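Long-range contacts in periplasmic binding protein/LacI transcriptional regulator (Shewanella sp. ANA-3, PDB 5OCP), which binds L-arabinofuranose, in both its alpha and beta anomers, as the periplasmic component of an arabinose ABC transporter: residues A[84-89]-A[97-102]; A[101-106]-A[267-272]. All coordinates share one frame; numbering follows the deposited sequence.

Both contacts lie in the same six-stranded parallel sheet and share strand 101-104: contact 1 pairs it with strand 84-87 on the inner side, contact 2 with the outermost strand 268-270. Their centres are about 9 Å apart. Contact 1 is the buried one, and its far end runs into the arabinofuranose pocket through Asp-88 and Arg-89. Contact 2 is only partly buried, with solvent-facing residues on its outer strand, and hydroxyls of Ser-270 and Thr-272 add to its backbone bonds. Arg-102 serves both, giving its guanidinium to carbonyls in contact 1 and its flank to Leu-268 in contact 2; Lys-267 reaches back to the carbonyl of Phe-99.

Contact 1: A[84-89]-A[97-102]; sequences VVIVDR and SLFLTR. With AHR (alpha-L-arabinofuranose), chain I; FUB (beta-L-arabinofuranose), chain J.
Arg-102 reaches along the C-terminal end of strand 84-87 and gives its NE to the carbonyl O of Arg-89 at 2.8 Å. The bond is fairly straight at N-H, and the oxygen sits close to the guanidinium plane, yet the donor stands 54° above the plane of the carbonyl. From the same guanidinium, NH2 makes a weak, bent bond to Asp-88 O. CG lies anti to the backbone N (chi1 167°) and the chain runs extended to NE, which carries the group past Ile-86 to the turn where those two carbonyls lie. Further back, Ile-86 N donates to Thr-101 O at 2.9 Å, and Leu-100 N donates to Val-84 O at 2.8 Å. A short CA-H...O contact, Arg-102 CA to Ile-86 O at 3.1 Å, adds to the parallel pairing.

The turn held this way bears two residues that line the sugar pocket, Asp-88 and Arg-89. Arg-89 sends NE to O5 of either arabinofuranose anomer at 3.0 Å and NH2 to O4 at 2.9 Å, both oxygens at the edge of its guanidinium; Asp-88 OD1 lies 2.6 Å from the same O5, while its OD2 forms a salt bridge with Arg-15. Arg-102 is thus a second-shell residue, gripping the backbone of two first-shell ones.

Apolar side chains pack on both faces of the pair. Val-85 CG2 meets Leu-100 CD2 at 4.1 Å on the side covered by helix 248-259. On the other side, Ile-86 crosses Phe-99 at about a right angle, CG1 against CB, and its CG2 rests on Arg-102 CD. Parallel strands whose C-terminal ends feed loops into a cleft between two lobes are the hallmark of the periplasmic sugar-binding protein fold.

Contact 2: A[101-106]-A[267-272]; sequences TRIASD and KLISTT
Ile-269, Arg-102 and Thr-101 have the most surface buried here. Ile-269 bonds to strand 101-104 through both its N and its O: its N donates to Arg-102 O at 2.9 Å, and its O accepts from Ala-104 N at 3.1 Å, in the regular pattern of parallel strands. Its side chain lies alongside that of Ile-103, pointing the same way, with CD1 of Ile-103 3.8 Å from CB of Ile-269.

On the opposite face from the isoleucines, Arg-102 runs beside Leu-268 in the same direction. Leu-268 CD1 fits against the arginine, 3.8 Å from CG and 3.7 Å from NH1, while Ala-104 CB covers one face of the guanidinium, over its centre, and the carbonyl of Arg-89 holds its NE. Arg-102 N also donates to Lys-267 O, in a rather bent bond. Thr-101 OG1, hydrogen-bonded to Ala-266 O, lies 3.2 Å from Lys-267 O; Ala-254 of helix 248-259 packs against this side chain.

Toward the C-terminal ends of the segments, hydroxyls join in. With OG anti to its backbone N (chi1 179°), Ser-270 donates to Ala-104 O at 2.8 Å and accepts from a water that also reaches Ser-105 O weakly. Thr-272 OG1 accepts from Asp-106 N at 2.8 Å, just where Asp-106 caps the start of helix 107-121 by bonding Glu-109 N.

The chemistry implies a sheet edge fastened by backbone bonds and, toward its C-terminal end, by serine and threonine hydroxyls as well, with Thr-272, just beyond the outer strand, tied directly to the N-cap residue of helix 107-121.

Contact 1: A[84-89]-A[97-102]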
loop_
_atom_site.group_PDB
_atom_site.type_symbol
_atom_site.label_atom_id
_atom_site.label_comp_id
_atom_site.label_asym_id
_atom_site.label_seq_id
_atom_site.Cartn_x
_atom_site.Cartn_y
_atom_site.Cartn_z
ATOM N N VAL A 84 -19.510 -5.815 -7.186
ATOM C CA VAL A 84 -18.445 -5.646 -6.238
ATOM C C VAL A 84 -17.157 -5.213 -7.033
ATOM O O VAL A 84 -16.830 -5.838 -7.971
ATOM C CB VAL A 84 -18.185 -6.931 -5.484
ATOM C CG1 VAL A 84 -16.981 -6.785 -4.591
ATOM C CG2 VAL A 84 -19.378 -7.299 -4.623
ATOM N N VAL A 85 -16.487 -4.150 -6.589
ATOM C CA VAL A 85 -15.196 -3.801 -7.158
ATOM C C VAL A 85 -14.150 -4.020 -6.067
ATOM O O VAL A 85 -14.342 -3.612 -4.898
ATOM C CB VAL A 85 -15.188 -2.390 -7.572
ATOM C CG1 VAL A 85 -13.789 -2.010 -8.088
ATOM C CG2 VAL A 85 -16.245 -2.167 -8.662
ATOM N N ILE A 86 -13.063 -4.701 -6.442
ATOM C CA ILE A 86 -11.968 -4.870 -5.529
ATOM C C ILE A 86 -10.983 -3.787 -5.803
ATOM O O ILE A 86 -10.705 -3.467 -6.962
ATOM C CB ILE A 86 -11.294 -6.247 -5.785
ATOM C CG1 ILE A 86 -12.277 -7.405 -5.705
ATOM C CG2 ILE A 86 -10.110 -6.479 -4.851
ATOM C CD1 ILE A 86 -12.994 -7.512 -4.357
ATOM N N VAL A 87 -10.387 -3.185 -4.754
ATOM C CA VAL A 87 -9.390 -2.158 -4.899
ATOM C C VAL A 87 -8.175 -2.462 -3.986
ATOM O O VAL A 87 -8.299 -3.083 -2.950
ATOM C CB VAL A 87 -9.881 -0.761 -4.550
ATOM C CG1 VAL A 87 -10.958 -0.347 -5.561
ATOM C CG2 VAL A 87 -10.419 -0.676 -3.133
ATOM N N ASP A 88 -7.032 -2.028 -4.456
ATOM C CA ASP A 88 -5.790 -2.007 -3.665
ATOM C C ASP A 88 -5.239 -3.405 -3.621
ATOM O O ASP A 88 -4.531 -3.797 -4.578
ATOM C CB ASP A 88 -6.013 -1.260 -2.333
ATOM C CG ASP A 88 -4.906 -1.547 -1.295
ATOM O OD1 ASP A 88 -3.737 -1.810 -1.712
ATOM O OD2 ASP A 88 -5.206 -1.582 -0.053
ATOM N N ARG A 89 -5.568 -4.206 -2.624
ATOM C CA ARG A 89 -5.090 -5.582 -2.546
ATOM C C ARG A 89 -5.968 -6.508 -3.391
ATOM O O ARG A 89 -6.802 -6.036 -4.216
ATOM C CB ARG A 89 -4.926 -6.036 -1.099
ATOM C CG ARG A 89 -4.015 -5.104 -0.320
ATOM C CD ARG A 89 -3.895 -5.522 1.141
ATOM N NE ARG A 89 -3.041 -4.539 1.880
ATOM C CZ ARG A 89 -2.907 -4.547 3.212
ATOM N NH1 ARG A 89 -3.547 -5.412 3.980
ATOM N NH2 ARG A 89 -2.195 -3.578 3.816
ATOM N N SER A 97 -16.546 -14.123 -11.918
ATOM C CA SER A 97 -17.818 -13.509 -12.007
ATOM C C SER A 97 -18.249 -13.042 -10.623
ATOM O O SER A 97 -19.233 -12.394 -10.518
ATOM C CB SER A 97 -18.862 -14.444 -12.573
ATOM O OG SER A 97 -19.169 -15.435 -11.670
ATOM N N LEU A 98 -17.499 -13.382 -9.585
ATOM C CA LEU A 98 -17.833 -12.880 -8.220
ATOM C C LEU A 98 -17.451 -11.388 -7.949
ATOM O O LEU A 98 -17.746 -10.873 -6.849
ATOM C CB LEU A 98 -17.261 -13.793 -7.204
ATOM C CG LEU A 98 -17.869 -15.171 -7.074
ATOM C CD1 LEU A 98 -16.947 -15.986 -6.221
ATOM C CD2 LEU A 98 -19.258 -15.127 -6.481
ATOM N N PHE A 99 -16.824 -10.715 -8.932
ATOM C CA PHE A 99 -16.547 -9.325 -8.863
ATOM C C PHE A 99 -16.636 -8.692 -10.276
ATOM O O PHE A 99 -16.521 -9.386 -11.327
ATOM C CB PHE A 99 -15.206 -9.102 -8.128
ATOM C CG PHE A 99 -14.019 -9.601 -8.876
ATOM C CD1 PHE A 99 -13.371 -8.772 -9.796
ATOM C CD2 PHE A 99 -13.558 -10.893 -8.654
ATOM C CE1 PHE A 99 -12.294 -9.251 -10.500
ATOM C CE2 PHE A 99 -12.517 -11.411 -9.393
ATOM C CZ PHE A 99 -11.879 -10.564 -10.332
ATOM N N LEU A 100 -16.872 -7.421 -10.313
ATOM C CA LEU A 100 -16.987 -6.664 -11.494
ATOM C C LEU A 100 -15.573 -6.431 -12.046
ATOM O O LEU A 100 -15.317 -6.720 -13.182
ATOM C CB LEU A 100 -17.726 -5.362 -11.209
ATOM C CG LEU A 100 -17.837 -4.350 -12.301
ATOM C CD1 LEU A 100 -18.498 -4.908 -13.595
ATOM C CD2 LEU A 100 -18.542 -3.107 -11.913
ATOM N N THR A 101 -14.681 -5.907 -11.212
ATOM C CA THR A 101 -13.310 -5.644 -11.634
ATOM C C THR A 101 -12.421 -5.254 -10.458
ATOM O O THR A 101 -12.903 -5.032 -9.347
ATOM C CB THR A 101 -13.252 -4.532 -12.698
ATOM O OG1 THR A 101 -11.932 -4.467 -13.254
ATOM C CG2 THR A 101 -13.605 -3.187 -12.083
ATOM N N ARG A 102 -11.118 -5.173 -10.713
ATOM C CA ARG A 102 -10.155 -4.809 -9.681
ATOM C C ARG A 102 -9.298 -3.628 -10.125
ATOM O O ARG A 102 -8.712 -3.646 -11.207
ATOM C CB ARG A 102 -9.265 -6.004 -9.334
ATOM C CG ARG A 102 -8.039 -5.645 -8.509
ATOM C CD ARG A 102 -7.422 -6.880 -7.872
ATOM N NE ARG A 102 -6.340 -6.538 -6.953
ATOM C CZ ARG A 102 -5.049 -6.634 -7.251
ATOM N NH1 ARG A 102 -4.673 -7.063 -8.448
ATOM N NH2 ARG A 102 -4.132 -6.301 -6.353
HETATM O O5 AHR I . -2.079 -2.244 0.208
HETATM C C5 AHR I . -1.271 -1.108 0.178
HETATM C C4 AHR I . -0.334 -1.096 1.372
HETATM O O4 AHR I . -1.045 -1.238 2.579
HETATM C C3 AHR I . 0.479 0.210 1.447
HETATM O O3 AHR I . 1.601 0.082 0.635
HETATM C C2 AHR I . 0.727 0.264 2.946
HETATM O O2 AHR I . 1.063 1.516 3.467
HETATM C C1 AHR I . -0.645 -0.161 3.439
HETATM O O1 AHR I . -0.536 -0.611 4.691
HETATM O O5 FUB J . -2.078 -2.243 0.208
HETATM C C5 FUB J . -1.272 -1.107 0.185
HETATM C C4 FUB J . -0.338 -1.093 1.384
HETATM O O4 FUB J . -1.037 -1.252 2.595
HETATM C C3 FUB J . 0.472 0.210 1.467
HETATM O O3 FUB J . 1.586 0.087 0.638
HETATM C C2 FUB J . 0.788 0.237 2.958
HETATM O O2 FUB J . 1.074 1.517 3.470
HETATM C C1 FUB J . -0.390 -0.476 3.621
HETATM O O1 FUB J . -1.270 0.469 3.988
#

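Contact 2: A[101-106]-A[267-272]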
loop_
_atom_site.group_PDB
_atom_site.type_symbol
_atom_site.label_atom_id
_atom_site.label_comp_id
_atom_site.label_asym_id
_atom_site.label_seq_id
_atom_site.Cartn_x
_atom_site.Cartn_y
_atom_site.Cartn_z
ATOM N N THR A 101 -14.681 -5.907 -11.212
ATOM C CA THR A 101 -13.310 -5.644 -11.634
ATOM C C THR A 101 -12.421 -5.254 -10.458
ATOM O O THR A 101 -12.903 -5.032 -9.347
ATOM C CB THR A 101 -13.252 -4.532 -12.698
ATOM O OG1 THR A 101 -11.932 -4.467 -13.254
ATOM C CG2 THR A 101 -13.605 -3.187 -12.083
ATOM N N ARG A 102 -11.118 -5.173 -10.713
ATOM C CA ARG A 102 -10.155 -4.809 -9.681
ATOM C C ARG A 102 -9.298 -3.628 -10.125
ATOM O O ARG A 102 -8.712 -3.646 -11.207
ATOM C CB ARG A 102 -9.265 -6.004 -9.334
ATOM C CG ARG A 102 -8.039 -5.645 -8.509
ATOM C CD ARG A 102 -7.422 -6.880 -7.872
ATOM N NE ARG A 102 -6.340 -6.538 -6.953
ATOM C CZ ARG A 102 -5.049 -6.634 -7.251
ATOM N NH1 ARG A 102 -4.673 -7.063 -8.448
ATOM N NH2 ARG A 102 -4.132 -6.301 -6.353
ATOM N N ILE A 103 -9.231 -2.603 -9.281
ATOM C CA ILE A 103 -8.451 -1.414 -9.582
ATOM C C ILE A 103 -7.233 -1.473 -8.677
ATOM O O ILE A 103 -7.388 -1.492 -7.484
ATOM C CB ILE A 103 -9.196 -0.132 -9.292
ATOM C CG1 ILE A 103 -10.599 -0.131 -9.891
ATOM C CG2 ILE A 103 -8.350 1.060 -9.720
ATOM C CD1 ILE A 103 -10.704 -0.549 -11.371
ATOM N N ALA A 104 -6.018 -1.591 -9.242
ATOM C CA ALA A 104 -4.873 -1.802 -8.401
ATOM C C ALA A 104 -3.596 -1.330 -9.113
ATOM O O ALA A 104 -3.562 -1.267 -10.336
ATOM C CB ALA A 104 -4.769 -3.249 -7.986
ATOM N N SER A 105 -2.554 -1.075 -8.352
ATOM C CA SER A 105 -1.213 -1.016 -8.923
ATOM C C SER A 105 -0.653 -2.418 -9.029
ATOM O O SER A 105 -1.248 -3.417 -8.545
ATOM C CB SER A 105 -0.294 -0.142 -8.046
ATOM O OG SER A 105 -0.193 -0.826 -6.779
ATOM N N ASP A 106 0.446 -2.537 -9.770
ATOM C CA ASP A 106 1.171 -3.791 -9.898
ATOM C C ASP A 106 2.282 -3.809 -8.801
ATOM O O ASP A 106 3.361 -3.248 -8.945
ATOM C CB ASP A 106 1.753 -3.967 -11.289
ATOM C CG ASP A 106 2.497 -5.313 -11.455
ATOM O OD1 ASP A 106 2.875 -5.979 -10.458
ATOM O OD2 ASP A 106 2.821 -5.628 -12.635
ATOM N N LYS A 267 -11.284 -7.294 -16.031
ATOM C CA LYS A 267 -11.265 -7.759 -14.655
ATOM C C LYS A 267 -10.162 -7.126 -13.841
ATOM O O LYS A 267 -10.231 -7.133 -12.609
ATOM C CB LYS A 267 -11.157 -9.279 -14.557
ATOM C CG LYS A 267 -12.388 -9.951 -15.158
ATOM C CD LYS A 267 -13.563 -9.743 -14.254
ATOM C CE LYS A 267 -14.741 -10.623 -14.654
ATOM N NZ LYS A 267 -15.960 -10.327 -13.824
ATOM N N LEU A 268 -9.184 -6.553 -14.501
ATOM C CA LEU A 268 -8.113 -5.757 -13.816
ATOM C C LEU A 268 -7.750 -4.558 -14.585
ATOM O O LEU A 268 -7.489 -4.683 -15.802
ATOM C CB LEU A 268 -6.837 -6.663 -13.652
ATOM C CG LEU A 268 -5.599 -6.001 -13.048
ATOM C CD1 LEU A 268 -5.888 -5.540 -11.614
ATOM C CD2 LEU A 268 -4.428 -6.997 -13.046
ATOM N N ILE A 269 -7.735 -3.362 -13.935
ATOM C CA ILE A 269 -7.388 -2.103 -14.528
ATOM C C ILE A 269 -6.221 -1.616 -13.600
ATOM O O ILE A 269 -6.399 -1.480 -12.363
ATOM C CB ILE A 269 -8.535 -1.105 -14.388
ATOM C CG1 ILE A 269 -9.827 -1.600 -15.064
ATOM C CG2 ILE A 269 -8.096 0.226 -14.846
ATOM C CD1 ILE A 269 -9.630 -1.869 -16.484
ATOM N N SER A 270 -5.038 -1.429 -14.158
ATOM C CA SER A 270 -3.888 -1.206 -13.328
ATOM C C SER A 270 -2.950 -0.157 -13.889
ATOM O O SER A 270 -2.658 -0.173 -15.068
ATOM C CB SER A 270 -3.193 -2.548 -13.174
ATOM O OG SER A 270 -2.007 -2.471 -12.373
ATOM N N THR A 271 -2.351 0.663 -12.990
ATOM C CA THR A 271 -1.281 1.582 -13.361
ATOM C C THR A 271 -0.375 1.653 -12.121
ATOM O O THR A 271 -0.927 1.596 -11.003
ATOM C CB THR A 271 -1.779 3.026 -13.644
ATOM O OG1 THR A 271 -2.613 3.011 -14.813
ATOM C CG2 THR A 271 -0.663 3.975 -13.917
ATOM N N THR A 272 0.923 1.718 -12.356
ATOM C CA THR A 272 1.923 1.682 -11.276
ATOM C C THR A 272 2.715 2.977 -11.291
ATOM O O THR A 272 2.983 3.553 -12.339
ATOM C CB THR A 272 2.780 0.418 -11.429
ATOM O OG1 THR A 272 1.894 -0.713 -11.397
ATOM C CG2 THR A 272 3.841 0.251 -10.346
HETATM O O HOH W 1 -1.766 -5.129 -11.319
#